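Local coordinates for hypothetical protein (Staphylococcus aureus subsp. aureus, PDB 2IL5) that is of unknown function but belongs to the Activator of Hsp90 ATPase homolog 1-like family, whose Bet v 1-like fold commonly encloses a ligand-binding cavity, at residues A[34-39]-A[53-58]; A[40-45]-A[156-161]; A[63-68]-A[75-80]; A[102-107]-A[122-127]. All blocks are in the same frame, centred on the assembly; numbering follows the deposited sequence.

From the N terminus, the chain runs through strand 12-22 and helix 26-32 into contact 1, where the short helix 36-39 is met by the end of strand 50-55, closing a small loop. Contact 2 starts inside that loop, at residues 40-45, and reaches forward to helix 136-166, so contacts 1 and 2 cross. The long loop of contact 2 encloses two beta hairpins in series: contact 3 pairs strands 62-68 and 74-85, and contact 4 pairs strands 104-112 and 118-128. Both hairpins belong to one seven-stranded antiparallel sheet. Contact 2 touches each of them, through Thr45 and Asp67 on one side and Phe158 and Phe122 on the other, tying sheet to helix.

Contact 1 of 4, residues A[34-39]-A[53-58]; sequences TKKDLL and IEADVK
Lys36 lies across the strand end formed by Ile53 and Ala55, and its aliphatic chain makes a large share of the contact. Beyond CB, which points at the strand, Lys36 CG lies 3.9 Å from Ile53 CG1 and 4.0 Å from Ala55 CB. A bend at chi2 sets Lys36 CD beside the backbone, 3.7 Å from Ile53 O, and a second at chi3 turns CE and NZ away from that line; the Lys36 and Ile53 side chains slide past each other in opposite directions. With CG1 anti to the backbone N (chi1 178°), Ile53 extends CD1 under the helix, where it meets Lys36 O at 3.6 Å and Leu39 CB at 4.1 Å. Both methyls of Val57 straddle the carbonyl of Thr34, with Val57 CG2 3.3 Å from Thr34 O, while Val57 CG1 packs on Thr34 CB. No hydrogen bond joins the segments. Short helices between the first two strands are a feature of the Bet v 1-like helix-grip fold; here the second, 36-39, with Lys35 at its N-cap position, lies on edge strand 50-55. Ile53 and Ala55 also touch strand 62-68; Thr34, Leu39 and Val57 reach strand 74-85.

Contact 2 of 4, residues A[40-45]-A[156-161]; sequences KQWFMT and LMFDKM
The indole of Trp42 is sandwiched, with Met161 over one face and Phe43 CB of its own segment over the opposite one. Met161 CG stands 3.7 Å from the centroid of the five-membered ring, 14° off the normal, in a CH-pi contact, and Met161 SE lies 4.1 Å from the centroid of the six-membered ring, a Met-aromatic contact over the same face. The two side chains run side by side in the same direction; Met161 CG, anti to the backbone N (chi1 -176°), sends the selenium along the indole. At the edge of the Phe158 ring, near its plane, comes Trp42 CZ3, 4.1 Å from Phe158 CD1. A second selenomethionine, Met157, sets its CG 3.3 Å from Trp42 O, approaches the Phe43 ring obliquely and closes against Met44, with Met157 CE 3.8 Å from Met44 SE. In this way the loop between helix 36-39 and strand 50-55 is pressed onto the long C-terminal helix 136-166, the helix that lies against the curved sheet in the helix-grip fold of Bet v 1-like proteins. Ala32 O accepts from Trp42 NE1, and Trp33 meets the indole edge-to-face. On the solvent side of the helix, exposed Lys160 lays its aliphatic chain over the loop: its CG is 3.9 Å from Trp42 CB, and its CE reaches towards the carbonyls of Gln41 and Thr45.

Contact 3 of 4, residues A[63-68]-A[75-80]; sequences YRIVDQ and NVIEGI
Tyr63 folds its ring over the backbone of Gly79, and this end of the hairpin is closely packed. With CG between the backbone N and the carbonyl carbon (chi1 72°), the ring lies across the neighbouring strand, one face over Gly79: Gly79 N is 3.6 Å above its plane, and Tyr63 CE1 comes within 3.4 Å of Gly79 C. The glycine has no side chain to intrude there. On the same, largely buried face Tyr63 CE2 meets Ile77 CG2 at 4.2 Å, and Ile65 CG2 meets Ile77 CD1 at the same distance, followed by the CB atoms of Asp67 and Asn75. Six backbone hydrogen bonds hold the ladder, made by the pairs Tyr63-Gly79, Ile65-Ile77 and Asp67-Asn75; the bond from Ile65 N to Ile77 O is 2.7 Å and nearly straight.

The opposite face, bearing Arg64, Val66, Val76 and Glu78, is looser and, Val66 apart, more exposed. Arg64 and Glu78, a non-hydrogen-bonded pair, lie side by side and point the same way, with guanidinium and carboxylate planes 74° apart. Their salt bridge is weak as a hydrogen bond: Arg64 NE to Glu78 OE2 measures 3.3 Å at 123°. Each charge has a second partner, Glu52 for Arg64 and Lys62 for Glu78. Val66 and Val76 barely meet, at 4.5 Å between their CG2 atoms.

Within the antiparallel sheet, strand 62-68 pairs on its other side with edge strand 50-55 and strand 74-85 with strand 89-94, while the loop carrying Phe43, Met44 and Thr45 packs over Ile65 and Ile77.

Contact 4 of 4, residues A[102-107]-A[122-127]; sequences TQDVIE and FYYRSL
Asp104 turns its carboxylate towards the hydroxyls of Ser126 and Tyr124. Ser126 OG donates to Asp104 OD1 over 2.9 Å, from well above the carboxylate plane, and Tyr124 OH lies 3.0 Å from Asp104 OD2; Tyr146 of helix 136-166 joins both hydroxyls. The Tyr124 ring stands 76° from the carboxylate plane, and Ile106 CG1 meets its edge in plane, 3.9 Å from Tyr124 CD1. Ile106 also crosses Phe122, its CG2 3.7 Å from Phe122 CE1. On the other face, Val105 and Arg125 run side by side in the same direction, with Val105 CB over one face of the guanidinium. A bend at chi3 (51°) swings that group back along its own strand, where Arg125 NH1 donates in the guanidinium plane to Tyr123 OH over 3.0 Å; this hydroxyl also hydrogen-bonds Glu15 of strand 12-22. Glu107 lies alongside Tyr123, its carboxylate 42° from the ring and salt-bridged to Lys91. Four backbone bonds, in the pairs Val105-Arg125 and Glu107-Tyr123, hold this antiparallel beta hairpin. In the sheet, strand 104-112 is flanked by strand 89-94 and strand 118-128 by strand 12-22, while Phe122 and Tyr124 meet the ring of Phe154 of helix 136-166.

Contact 1 of 4, residues A[34-39]-A[53-58]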
# COMPACT_ATOMS: atom_id res chain seq x y z
N THR A 34 6.04 7.68 -4.61
CA THR A 34 6.52 8.89 -3.94
C THR A 34 6.17 10.14 -4.69
O THR A 34 6.51 11.25 -4.27
CB THR A 34 8.06 8.86 -3.68
OG1 THR A 34 8.74 8.64 -4.90
CG2 THR A 34 8.43 7.77 -2.65
N LYS A 35 5.48 9.96 -5.81
CA LYS A 35 4.92 11.06 -6.55
C LYS A 35 3.41 11.11 -6.54
O LYS A 35 2.74 10.20 -7.05
CB LYS A 35 5.45 11.07 -7.98
CG LYS A 35 6.38 12.24 -8.24
CD LYS A 35 5.59 13.57 -8.06
CE LYS A 35 4.46 13.74 -9.12
NZ LYS A 35 3.34 14.66 -8.71
N LYS A 36 2.89 12.20 -5.98
CA LYS A 36 1.45 12.48 -5.85
C LYS A 36 0.57 12.17 -7.07
O LYS A 36 -0.45 11.49 -6.97
CB LYS A 36 1.27 13.95 -5.50
CG LYS A 36 0.09 14.23 -4.63
CD LYS A 36 -0.56 15.52 -5.01
CE LYS A 36 0.35 16.68 -4.76
NZ LYS A 36 -0.05 17.80 -5.62
N ASP A 37 0.97 12.68 -8.23
CA ASP A 37 0.10 12.58 -9.38
C ASP A 37 0.21 11.21 -10.06
O ASP A 37 -0.55 10.89 -10.98
CB ASP A 37 0.30 13.78 -10.31
CG ASP A 37 0.20 15.11 -9.54
OD1 ASP A 37 -0.85 15.34 -8.89
OD2 ASP A 37 1.18 15.89 -9.56
N LEU A 38 1.15 10.41 -9.55
CA LEU A 38 1.25 9.00 -9.87
C LEU A 38 0.47 8.17 -8.82
O LEU A 38 -0.36 7.34 -9.19
CB LEU A 38 2.71 8.53 -9.95
CG LEU A 38 3.60 9.17 -11.02
CD1 LEU A 38 4.96 8.48 -11.07
CD2 LEU A 38 2.92 9.17 -12.40
N LEU A 39 0.71 8.42 -7.53
CA LEU A 39 -0.01 7.73 -6.46
C LEU A 39 -1.53 7.88 -6.57
O LEU A 39 -2.28 6.95 -6.23
CB LEU A 39 0.42 8.28 -5.10
CG LEU A 39 1.77 7.87 -4.53
CD1 LEU A 39 2.19 8.91 -3.46
CD2 LEU A 39 1.76 6.41 -3.99
N ILE A 53 -6.20 14.17 -3.11
CA ILE A 53 -4.93 13.64 -2.63
C ILE A 53 -3.97 14.78 -2.23
O ILE A 53 -3.68 15.68 -3.02
CB ILE A 53 -4.28 12.68 -3.67
CG1 ILE A 53 -2.91 12.18 -3.16
CG2 ILE A 53 -4.22 13.36 -5.07
CD1 ILE A 53 -2.34 11.02 -3.90
N GLU A 54 -3.47 14.70 -0.99
CA GLU A 54 -2.36 15.51 -0.50
C GLU A 54 -1.30 14.52 -0.09
O GLU A 54 -1.60 13.52 0.55
CB GLU A 54 -2.78 16.32 0.74
CG GLU A 54 -3.75 17.48 0.48
CD GLU A 54 -4.59 17.84 1.72
OE1 GLU A 54 -5.84 17.87 1.60
OE2 GLU A 54 -4.01 18.09 2.81
N ALA A 55 -0.06 14.78 -0.48
CA ALA A 55 1.09 13.99 -0.06
C ALA A 55 2.26 14.92 0.19
O ALA A 55 2.68 15.65 -0.72
CB ALA A 55 1.46 12.92 -1.11
N ASP A 56 2.75 14.91 1.44
CA ASP A 56 4.01 15.58 1.79
C ASP A 56 5.15 14.54 1.88
O ASP A 56 5.45 14.00 2.95
CB ASP A 56 3.85 16.41 3.07
CG ASP A 56 5.13 17.12 3.47
OD1 ASP A 56 5.95 17.42 2.58
OD2 ASP A 56 5.31 17.38 4.69
N VAL A 57 5.78 14.29 0.74
CA VAL A 57 6.71 13.16 0.58
C VAL A 57 8.11 13.46 1.12
O VAL A 57 9.06 13.69 0.37
CB VAL A 57 6.70 12.57 -0.88
CG1 VAL A 57 7.50 11.26 -0.97
CG2 VAL A 57 5.26 12.31 -1.35
N LYS A 58 8.19 13.48 2.46
CA LYS A 58 9.46 13.50 3.21
C LYS A 58 9.22 12.67 4.47
O LYS A 58 8.06 12.35 4.79
CB LYS A 58 9.89 14.92 3.59
CG LYS A 58 8.85 15.66 4.42
CD LYS A 58 9.48 16.73 5.30
CE LYS A 58 8.45 17.81 5.68
NZ LYS A 58 8.40 18.95 4.67

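Contact 2 of 4, residues A[40-45]-A[156-161]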
# COMPACT_ATOMS: atom_id res chain seq x y z
N LYS A 40 -1.97 9.05 -7.06
CA LYS A 40 -3.38 9.36 -7.24
C LYS A 40 -4.06 8.41 -8.21
O LYS A 40 -5.29 8.27 -8.18
CB LYS A 40 -3.56 10.82 -7.65
CG LYS A 40 -3.68 11.13 -9.12
CD LYS A 40 -4.16 12.56 -9.30
CE LYS A 40 -5.58 12.75 -8.78
NZ LYS A 40 -6.21 14.05 -9.22
N GLN A 41 -3.24 7.74 -9.02
CA GLN A 41 -3.70 6.83 -10.04
C GLN A 41 -3.77 5.38 -9.59
O GLN A 41 -4.40 4.58 -10.28
CB GLN A 41 -2.82 6.94 -11.30
CG GLN A 41 -2.75 8.33 -11.90
CD GLN A 41 -1.93 8.40 -13.18
OE1 GLN A 41 -2.23 7.73 -14.17
NE2 GLN A 41 -0.88 9.23 -13.18
N TRP A 42 -3.19 5.04 -8.43
CA TRP A 42 -3.11 3.62 -8.06
C TRP A 42 -3.16 3.28 -6.59
O TRP A 42 -3.56 2.19 -6.24
CB TRP A 42 -1.86 2.95 -8.67
CG TRP A 42 -0.57 3.31 -7.98
CD1 TRP A 42 0.26 4.36 -8.30
CD2 TRP A 42 0.08 2.60 -6.90
NE1 TRP A 42 1.37 4.36 -7.46
CE2 TRP A 42 1.29 3.29 -6.61
CE3 TRP A 42 -0.24 1.46 -6.15
CZ2 TRP A 42 2.16 2.87 -5.58
CZ3 TRP A 42 0.63 1.04 -5.14
CH2 TRP A 42 1.83 1.74 -4.88
N PHE A 43 -2.70 4.18 -5.73
CA PHE A 43 -2.54 3.83 -4.32
C PHE A 43 -3.80 4.12 -3.54
O PHE A 43 -4.04 5.26 -3.16
CB PHE A 43 -1.36 4.60 -3.72
CG PHE A 43 -0.97 4.13 -2.37
CD1 PHE A 43 -1.41 4.80 -1.22
CD2 PHE A 43 -0.19 2.98 -2.22
CE1 PHE A 43 -1.06 4.33 0.05
CE2 PHE A 43 0.15 2.51 -0.95
CZ PHE A 43 -0.29 3.20 0.18
N MSE A 44 -4.60 3.06 -3.33
CA MSE A 44 -5.93 3.11 -2.67
C MSE A 44 -6.92 4.03 -3.37
O MSE A 44 -7.93 4.42 -2.81
CB MSE A 44 -5.81 3.53 -1.20
CG MSE A 44 -4.65 2.93 -0.46
SE MSE A 44 -5.10 1.26 0.37
CE MSE A 44 -6.63 1.75 1.49
N THR A 45 -6.61 4.37 -4.61
CA THR A 45 -7.46 5.25 -5.36
C THR A 45 -7.20 5.06 -6.87
O THR A 45 -6.44 4.17 -7.26
CB THR A 45 -7.23 6.68 -4.86
OG1 THR A 45 -8.27 7.54 -5.34
CG2 THR A 45 -5.84 7.18 -5.24
N LEU A 156 -4.07 -6.14 -7.03
CA LEU A 156 -4.85 -5.31 -7.97
C LEU A 156 -4.25 -3.93 -8.06
O LEU A 156 -4.23 -3.34 -9.14
CB LEU A 156 -6.31 -5.15 -7.56
CG LEU A 156 -7.41 -6.14 -7.88
CD1 LEU A 156 -8.66 -5.73 -7.11
CD2 LEU A 156 -7.66 -6.20 -9.36
N MSE A 157 -3.76 -3.43 -6.92
CA MSE A 157 -3.05 -2.14 -6.85
C MSE A 157 -1.73 -2.08 -7.61
O MSE A 157 -1.41 -1.06 -8.21
CB MSE A 157 -2.74 -1.80 -5.41
CG MSE A 157 -3.67 -0.80 -4.81
SE MSE A 157 -3.03 -0.41 -3.01
CE MSE A 157 -4.33 -1.50 -2.13
N PHE A 158 -0.93 -3.14 -7.49
CA PHE A 158 0.38 -3.15 -8.09
C PHE A 158 0.24 -3.34 -9.59
O PHE A 158 1.08 -2.88 -10.36
CB PHE A 158 1.25 -4.27 -7.53
CG PHE A 158 1.50 -4.15 -6.08
CD1 PHE A 158 1.55 -2.90 -5.45
CD2 PHE A 158 1.74 -5.28 -5.32
CE1 PHE A 158 1.81 -2.79 -4.08
CE2 PHE A 158 2.01 -5.15 -3.98
CZ PHE A 158 2.04 -3.91 -3.36
N ASP A 159 -0.80 -4.02 -10.02
CA ASP A 159 -0.90 -4.17 -11.45
C ASP A 159 -1.50 -2.92 -12.13
O ASP A 159 -1.12 -2.55 -13.24
CB ASP A 159 -1.25 -5.61 -11.93
CG ASP A 159 -2.67 -6.03 -11.66
OD1 ASP A 159 -3.62 -5.23 -11.81
OD2 ASP A 159 -2.85 -7.24 -11.39
N LYS A 160 -2.32 -2.19 -11.38
CA LYS A 160 -2.63 -0.81 -11.70
C LYS A 160 -1.40 0.12 -11.70
O LYS A 160 -1.19 0.88 -12.63
CB LYS A 160 -3.67 -0.31 -10.74
CG LYS A 160 -4.19 1.04 -11.07
CD LYS A 160 -5.69 1.02 -11.12
CE LYS A 160 -6.39 1.09 -9.77
NZ LYS A 160 -7.87 1.09 -10.15
N MSE A 161 -0.60 0.08 -10.64
CA MSE A 161 0.67 0.78 -10.61
C MSE A 161 1.54 0.44 -11.85
O MSE A 161 2.21 1.32 -12.38
CB MSE A 161 1.43 0.46 -9.31
CG MSE A 161 2.77 1.23 -9.15
SE MSE A 161 3.95 0.26 -7.94
CE MSE A 161 4.55 -1.20 -9.06

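Contact 3 of 4, residues A[63-68]-A[75-80]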
# COMPACT_ATOMS: atom_id res chain seq x y z
N TYR A 63 0.32 12.00 4.32
CA TYR A 63 -0.45 11.93 3.10
C TYR A 63 -1.92 11.70 3.45
O TYR A 63 -2.24 11.08 4.48
CB TYR A 63 0.09 10.88 2.10
CG TYR A 63 -0.17 9.47 2.54
CD1 TYR A 63 0.75 8.78 3.34
CD2 TYR A 63 -1.37 8.84 2.21
CE1 TYR A 63 0.49 7.48 3.76
CE2 TYR A 63 -1.66 7.56 2.63
CZ TYR A 63 -0.73 6.87 3.40
OH TYR A 63 -1.04 5.59 3.82
N ARG A 64 -2.79 12.24 2.59
CA ARG A 64 -4.23 12.09 2.76
C ARG A 64 -4.95 11.85 1.42
O ARG A 64 -4.97 12.71 0.54
CB ARG A 64 -4.80 13.30 3.48
CG ARG A 64 -6.23 13.13 3.82
CD ARG A 64 -6.79 14.40 4.42
NE ARG A 64 -8.15 14.17 4.94
CZ ARG A 64 -9.24 14.58 4.33
NH1 ARG A 64 -10.44 14.33 4.84
NH2 ARG A 64 -9.14 15.25 3.19
N ILE A 65 -5.54 10.66 1.28
CA ILE A 65 -6.25 10.26 0.06
C ILE A 65 -7.73 10.09 0.38
O ILE A 65 -8.10 9.37 1.33
CB ILE A 65 -5.68 8.95 -0.52
CG1 ILE A 65 -4.20 9.13 -0.88
CG2 ILE A 65 -6.54 8.47 -1.69
CD1 ILE A 65 -3.44 7.88 -1.29
N VAL A 66 -8.57 10.79 -0.39
CA VAL A 66 -10.03 10.66 -0.34
C VAL A 66 -10.53 10.03 -1.66
O VAL A 66 -10.31 10.57 -2.74
CB VAL A 66 -10.68 12.03 -0.09
CG1 VAL A 66 -12.15 11.90 0.11
CG2 VAL A 66 -10.03 12.72 1.12
N ASP A 67 -11.14 8.86 -1.56
CA ASP A 67 -11.51 8.07 -2.72
C ASP A 67 -13.02 7.90 -2.73
O ASP A 67 -13.62 7.49 -1.72
CB ASP A 67 -10.83 6.70 -2.69
CG ASP A 67 -10.98 5.94 -4.01
OD1 ASP A 67 -10.56 6.47 -5.07
OD2 ASP A 67 -11.52 4.82 -4.00
N GLN A 68 -13.62 8.24 -3.89
CA GLN A 68 -15.04 8.08 -4.16
C GLN A 68 -15.49 6.62 -4.31
O GLN A 68 -15.05 5.91 -5.21
CB GLN A 68 -15.41 8.88 -5.41
CG GLN A 68 -16.92 9.05 -5.66
CD GLN A 68 -17.59 9.85 -4.58
OE1 GLN A 68 -18.30 9.30 -3.73
NE2 GLN A 68 -17.35 11.15 -4.59
N ASN A 75 -14.02 6.92 1.01
CA ASN A 75 -12.93 6.29 1.75
C ASN A 75 -11.86 7.32 2.00
O ASN A 75 -11.37 7.94 1.05
CB ASN A 75 -12.30 5.17 0.93
CG ASN A 75 -12.48 3.83 1.56
OD1 ASN A 75 -13.61 3.31 1.65
ND2 ASN A 75 -11.35 3.25 2.06
N VAL A 76 -11.48 7.48 3.28
CA VAL A 76 -10.36 8.35 3.67
C VAL A 76 -9.17 7.48 4.12
O VAL A 76 -9.29 6.60 4.97
CB VAL A 76 -10.76 9.40 4.76
CG1 VAL A 76 -9.58 10.31 5.07
CG2 VAL A 76 -11.95 10.23 4.30
N ILE A 77 -8.04 7.72 3.49
CA ILE A 77 -6.85 6.98 3.76
C ILE A 77 -5.79 8.02 4.09
O ILE A 77 -5.52 8.94 3.30
CB ILE A 77 -6.44 6.08 2.56
CG1 ILE A 77 -7.60 5.19 2.13
CG2 ILE A 77 -5.17 5.27 2.85
CD1 ILE A 77 -8.25 5.57 0.76
N GLU A 78 -5.21 7.89 5.27
CA GLU A 78 -4.18 8.80 5.77
C GLU A 78 -3.06 8.02 6.38
O GLU A 78 -3.26 6.95 6.90
CB GLU A 78 -4.75 9.71 6.85
CG GLU A 78 -5.74 10.72 6.36
CD GLU A 78 -6.14 11.65 7.48
OE1 GLU A 78 -6.36 11.14 8.62
OE2 GLU A 78 -6.24 12.87 7.23
N GLY A 79 -1.87 8.61 6.38
CA GLY A 79 -0.73 8.01 7.04
C GLY A 79 0.47 8.90 6.90
O GLY A 79 0.38 10.08 6.51
N ILE A 80 1.61 8.29 7.18
CA ILE A 80 2.87 8.99 7.34
C ILE A 80 3.97 8.27 6.58
O ILE A 80 4.01 7.04 6.58
CB ILE A 80 3.26 9.04 8.87
CG1 ILE A 80 2.36 9.99 9.65
CG2 ILE A 80 4.68 9.46 9.05
CD1 ILE A 80 2.37 11.36 9.10

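Contact 4 of 4, residues A[102-107]-A[122-127]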
# COMPACT_ATOMS: atom_id res chain seq x y z
N THR A 102 -5.63 1.33 14.88
CA THR A 102 -4.16 1.15 14.70
C THR A 102 -3.61 1.57 13.32
O THR A 102 -4.38 1.76 12.36
CB THR A 102 -3.77 -0.33 15.00
OG1 THR A 102 -2.42 -0.58 14.57
CG2 THR A 102 -4.71 -1.29 14.27
N GLN A 103 -2.27 1.73 13.24
CA GLN A 103 -1.60 1.92 11.95
C GLN A 103 -1.15 0.58 11.39
O GLN A 103 -0.43 -0.19 12.05
CB GLN A 103 -0.34 2.79 12.04
CG GLN A 103 -0.41 4.03 12.84
CD GLN A 103 0.85 4.19 13.67
OE1 GLN A 103 0.97 3.59 14.74
NE2 GLN A 103 1.80 4.97 13.16
N ASP A 104 -1.56 0.34 10.16
CA ASP A 104 -0.91 -0.65 9.36
C ASP A 104 0.47 -0.12 8.90
O ASP A 104 0.71 1.07 8.76
CB ASP A 104 -1.75 -1.02 8.16
CG ASP A 104 -3.20 -1.38 8.53
OD1 ASP A 104 -3.48 -1.81 9.69
OD2 ASP A 104 -4.06 -1.27 7.61
N VAL A 105 1.34 -1.08 8.64
CA VAL A 105 2.72 -0.82 8.26
C VAL A 105 2.92 -1.34 6.86
O VAL A 105 2.57 -2.45 6.57
CB VAL A 105 3.72 -1.49 9.28
CG1 VAL A 105 5.12 -1.65 8.68
CG2 VAL A 105 3.73 -0.70 10.62
N ILE A 106 3.47 -0.50 6.00
CA ILE A 106 4.04 -0.92 4.71
C ILE A 106 5.57 -0.74 4.70
O ILE A 106 6.07 0.32 5.05
CB ILE A 106 3.41 -0.09 3.54
CG1 ILE A 106 1.97 -0.57 3.29
CG2 ILE A 106 4.28 -0.17 2.26
CD1 ILE A 106 1.18 0.29 2.24
N GLU A 107 6.31 -1.78 4.33
CA GLU A 107 7.76 -1.64 4.08
C GLU A 107 8.03 -2.24 2.72
O GLU A 107 7.71 -3.39 2.48
CB GLU A 107 8.59 -2.30 5.15
CG GLU A 107 8.34 -1.68 6.53
CD GLU A 107 8.99 -2.38 7.68
OE1 GLU A 107 9.51 -3.50 7.52
OE2 GLU A 107 9.01 -1.77 8.79
N PHE A 122 7.67 -6.25 -1.10
CA PHE A 122 6.65 -5.55 -0.35
C PHE A 122 6.29 -6.34 0.90
O PHE A 122 5.96 -7.52 0.81
CB PHE A 122 5.41 -5.30 -1.27
CG PHE A 122 4.16 -4.82 -0.52
CD1 PHE A 122 3.96 -3.46 -0.26
CD2 PHE A 122 3.15 -5.74 -0.13
CE1 PHE A 122 2.79 -3.03 0.37
CE2 PHE A 122 1.98 -5.34 0.52
CZ PHE A 122 1.79 -3.99 0.76
N TYR A 123 6.31 -5.66 2.05
CA TYR A 123 5.86 -6.25 3.31
C TYR A 123 4.75 -5.40 3.91
O TYR A 123 4.88 -4.20 3.92
CB TYR A 123 7.04 -6.31 4.30
CG TYR A 123 6.62 -6.60 5.72
CD1 TYR A 123 6.37 -7.90 6.14
CD2 TYR A 123 6.47 -5.57 6.66
CE1 TYR A 123 6.01 -8.19 7.50
CE2 TYR A 123 6.13 -5.84 7.98
CZ TYR A 123 5.90 -7.17 8.40
OH TYR A 123 5.51 -7.45 9.70
N TYR A 124 3.70 -6.01 4.43
CA TYR A 124 2.62 -5.30 5.06
C TYR A 124 2.20 -6.00 6.34
O TYR A 124 2.08 -7.24 6.35
CB TYR A 124 1.45 -5.23 4.10
CG TYR A 124 0.07 -4.81 4.64
CD1 TYR A 124 -0.29 -3.46 4.74
CD2 TYR A 124 -0.90 -5.79 4.96
CE1 TYR A 124 -1.58 -3.07 5.16
CE2 TYR A 124 -2.18 -5.42 5.41
CZ TYR A 124 -2.52 -4.08 5.49
OH TYR A 124 -3.80 -3.76 5.94
N ARG A 125 1.97 -5.21 7.39
CA ARG A 125 1.52 -5.72 8.69
C ARG A 125 0.24 -5.00 9.13
O ARG A 125 0.18 -3.77 9.11
CB ARG A 125 2.59 -5.57 9.73
CG ARG A 125 2.29 -6.41 10.94
CD ARG A 125 3.31 -6.33 12.03
NE ARG A 125 3.71 -5.01 12.47
CZ ARG A 125 4.89 -4.43 12.16
NH1 ARG A 125 5.76 -5.00 11.33
NH2 ARG A 125 5.18 -3.25 12.66
N SER A 126 -0.78 -5.76 9.51
CA SER A 126 -2.03 -5.18 9.97
C SER A 126 -2.61 -5.94 11.15
O SER A 126 -2.64 -7.16 11.12
CB SER A 126 -3.08 -5.19 8.86
OG SER A 126 -4.26 -4.55 9.32
N LEU A 127 -3.08 -5.23 12.15
CA LEU A 127 -3.65 -5.85 13.36
C LEU A 127 -5.06 -6.25 13.12
O LEU A 127 -5.85 -5.41 12.70
CB LEU A 127 -3.67 -4.85 14.52
CG LEU A 127 -2.59 -5.02 15.54
CD1 LEU A 127 -2.77 -3.94 16.55
CD2 LEU A 127 -2.71 -6.40 16.22
O HOH W 1 0.46 -3.39 12.55